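Muramidase (Trichobolus zukalii, PDB 6ZMV) hydrolyses the glycan strands of bacterial peptidoglycan, as a fungal lysozyme of glycoside hydrolase family 25. Local coordinates at residues Ile7-Pro12 against Thr35-Pro40. Residues are numbered along the deposited sequence; the frame is centred on the assembly and turned at random.
Sequences ISHYQP and TTYTDP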
loop_
_atom_site.group_PDB
_atom_site.type_symbol
_atom_site.label_atom_id
_atom_site.label_comp_id
_atom_site.label_asym_id
_atom_site.label_seq_id
_atom_site.Cartn_x
_atom_site.Cartn_y
_atom_site.Cartn_z
ATOM N N ILE A 7 -7.052 3.239 5.697
ATOM C CA ILE A 7 -8.475 2.960 6.006
ATOM C C ILE A 7 -9.079 2.106 4.908
ATOM O O ILE A 7 -8.516 1.920 3.812
ATOM C CB ILE A 7 -9.271 4.280 6.145
ATOM C CG1 ILE A 7 -9.154 5.198 4.918
ATOM C CG2 ILE A 7 -8.851 5.008 7.419
ATOM C CD1 ILE A 7 -9.936 6.496 5.000
ATOM N N SER A 8 -10.261 1.613 5.209
ATOM C CA SER A 8 -11.044 0.710 4.356
ATOM C C SER A 8 -12.516 0.842 4.750
ATOM O O SER A 8 -12.881 1.675 5.557
ATOM C CB SER A 8 -10.559 -0.701 4.513
ATOM O OG SER A 8 -10.931 -1.226 5.778
ATOM N N HIS A 9 -13.320 -0.069 4.246
ATOM C CA HIS A 9 -14.719 -0.118 4.647
ATOM C C HIS A 9 -14.876 -0.433 6.122
ATOM O O HIS A 9 -15.959 -0.195 6.644
ATOM C CB HIS A 9 -15.437 -1.193 3.817
ATOM C CG HIS A 9 -15.110 -2.554 4.180
ATOM N ND1 HIS A 9 -14.007 -3.223 3.712
ATOM C CD2 HIS A 9 -15.775 -3.371 5.000
ATOM C CE1 HIS A 9 -14.056 -4.470 4.193
ATOM N NE2 HIS A 9 -15.094 -4.538 5.013
ATOM N N TYR A 10 -13.848 -0.915 6.806
ATOM C CA TYR A 10 -13.912 -1.088 8.288
ATOM C C TYR A 10 -14.082 0.259 9.000
ATOM O O TYR A 10 -14.478 0.258 10.159
ATOM C CB TYR A 10 -12.680 -1.820 8.803
ATOM C CG TYR A 10 -12.710 -3.307 8.518
ATOM C CD1 TYR A 10 -13.677 -4.152 9.056
ATOM C CD2 TYR A 10 -11.703 -3.915 7.782
ATOM C CE1 TYR A 10 -13.637 -5.525 8.880
ATOM C CE2 TYR A 10 -11.627 -5.287 7.620
ATOM C CZ TYR A 10 -12.622 -6.079 8.125
ATOM O OH TYR A 10 -12.545 -7.420 7.919
ATOM N N GLN A 11 -13.810 1.352 8.319
ATOM C CA GLN A 11 -14.079 2.749 8.792
ATOM C C GLN A 11 -15.161 3.345 7.885
ATOM O O GLN A 11 -14.854 4.041 6.909
ATOM C CB GLN A 11 -12.796 3.591 8.774
ATOM C CG GLN A 11 -11.761 3.114 9.749
ATOM C CD GLN A 11 -11.032 1.854 9.382
ATOM O OE1 GLN A 11 -10.521 1.744 8.253
ATOM N NE2 GLN A 11 -10.922 0.941 10.307
ATOM N N PRO A 12 -16.455 3.112 8.153
ATOM C CA PRO A 12 -17.469 3.626 7.227
ATOM C C PRO A 12 -17.568 5.152 7.176
ATOM O O PRO A 12 -18.030 5.653 6.186
ATOM C CB PRO A 12 -18.784 3.049 7.738
ATOM C CG PRO A 12 -18.440 2.427 9.061
ATOM C CD PRO A 12 -16.976 2.214 9.181
ATOM N N THR A 35 -9.974 -10.875 -7.086
ATOM C CA THR A 35 -10.463 -10.673 -8.465
ATOM C C THR A 35 -11.814 -9.935 -8.489
ATOM O O THR A 35 -12.239 -9.483 -9.550
ATOM C CB THR A 35 -10.679 -12.013 -9.245
ATOM N N THR A 36 -12.557 -9.956 -7.381
ATOM C CA THR A 36 -14.019 -9.664 -7.443
ATOM C C THR A 36 -14.461 -8.615 -6.454
ATOM O O THR A 36 -15.550 -8.145 -6.584
ATOM C CB THR A 36 -14.851 -10.941 -7.312
ATOM O OG1 THR A 36 -14.540 -11.468 -6.031
ATOM C CG2 THR A 36 -14.599 -11.929 -8.411
ATOM N N TYR A 37 -13.668 -8.252 -5.472
ATOM C CA TYR A 37 -14.171 -7.383 -4.400
ATOM C C TYR A 37 -13.672 -5.957 -4.595
ATOM O O TYR A 37 -12.461 -5.694 -4.648
ATOM C CB TYR A 37 -13.700 -7.904 -3.046
ATOM C CG TYR A 37 -14.113 -6.998 -1.904
ATOM C CD1 TYR A 37 -15.372 -7.055 -1.387
ATOM C CD2 TYR A 37 -13.218 -6.072 -1.381
ATOM C CE1 TYR A 37 -15.739 -6.245 -0.319
ATOM C CE2 TYR A 37 -13.574 -5.232 -0.353
ATOM C CZ TYR A 37 -14.826 -5.360 0.221
ATOM O OH TYR A 37 -15.174 -4.522 1.251
ATOM N N THR A 38 -14.631 -5.054 -4.662
ATOM C CA THR A 38 -14.343 -3.609 -4.550
ATOM C C THR A 38 -14.812 -3.119 -3.186
ATOM O O THR A 38 -15.883 -3.470 -2.706
ATOM C CB THR A 38 -15.002 -2.833 -5.684
ATOM O OG1 THR A 38 -16.402 -3.019 -5.650
ATOM C CG2 THR A 38 -14.437 -3.165 -7.041
ATOM N N ASP A 39 -13.971 -2.349 -2.528
ATOM C CA ASP A 39 -14.308 -1.811 -1.202
ATOM C C ASP A 39 -15.400 -0.767 -1.400
ATOM O O ASP A 39 -15.202 0.241 -2.111
ATOM C CB ASP A 39 -13.091 -1.286 -0.518
ATOM C CG ASP A 39 -13.348 -0.797 0.879
ATOM O OD1 ASP A 39 -14.194 0.142 1.011
ATOM O OD2 ASP A 39 -12.675 -1.293 1.811
ATOM N N PRO A 40 -16.572 -0.906 -0.717
ATOM C CA PRO A 40 -17.687 0.003 -1.005
ATOM C C PRO A 40 -17.507 1.433 -0.550
ATOM O O PRO A 40 -18.280 2.310 -0.953
ATOM C CB PRO A 40 -18.860 -0.673 -0.367
ATOM C CG PRO A 40 -18.270 -1.530 0.680
ATOM C CD PRO A 40 -16.936 -2.029 0.186
#
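H9 and D39 bring the two segments together, their CA atoms 6.1 Å apart, where the type I turn S8–Q11 following strand 2-7 passes the end of the short strand 37-38. The contact is a compact example of one carboxylate oxygen serving two donors of a single residue. OD2 of D39 takes the backbone N of H9 on its syn lone pair, at 2.8 Å, while the ring ND1 of H9 reaches the same OD2 from above the carboxylate plane, at 3.0 Å. For the histidine the second bond is an in-plane one, the oxygen lying only 2° out of the ring plane. With CG of H9 lying between its own N and carbonyl carbon (chi1 73°), the ring is placed near the backbone N, and the chi2 rotation turns ND1 rather than CD2 to that side, which lets one oxygen serve both. The other oxygen, OD1, caps the backbone N of V41 as the chain turns toward helix 42-51. Strands 2-7 and 26-33 are parallel neighbours in the TIM-barrel-type fold of family 25, and 37-38 folds back antiparallel on 26-33; the D39 bonds link the loops that follow 2-7 and 37-38. Replacing D39 by an alanine would probably leave N and ND1 of H9 without their shared acceptor, V41 N without its cap, and the imidazole freer to turn. Over one face of the H9 ring, offset toward its rim, stands the hydroxyl of Y37, with OH 3.1 Å from H9 CE1. The two rings form an offset edge-to-face pair, planes at 63°, in which Y37 presents its edge. On the opposite face lies CD2 of Y10, and P40 CD packs against H9 CB at 4.0 Å.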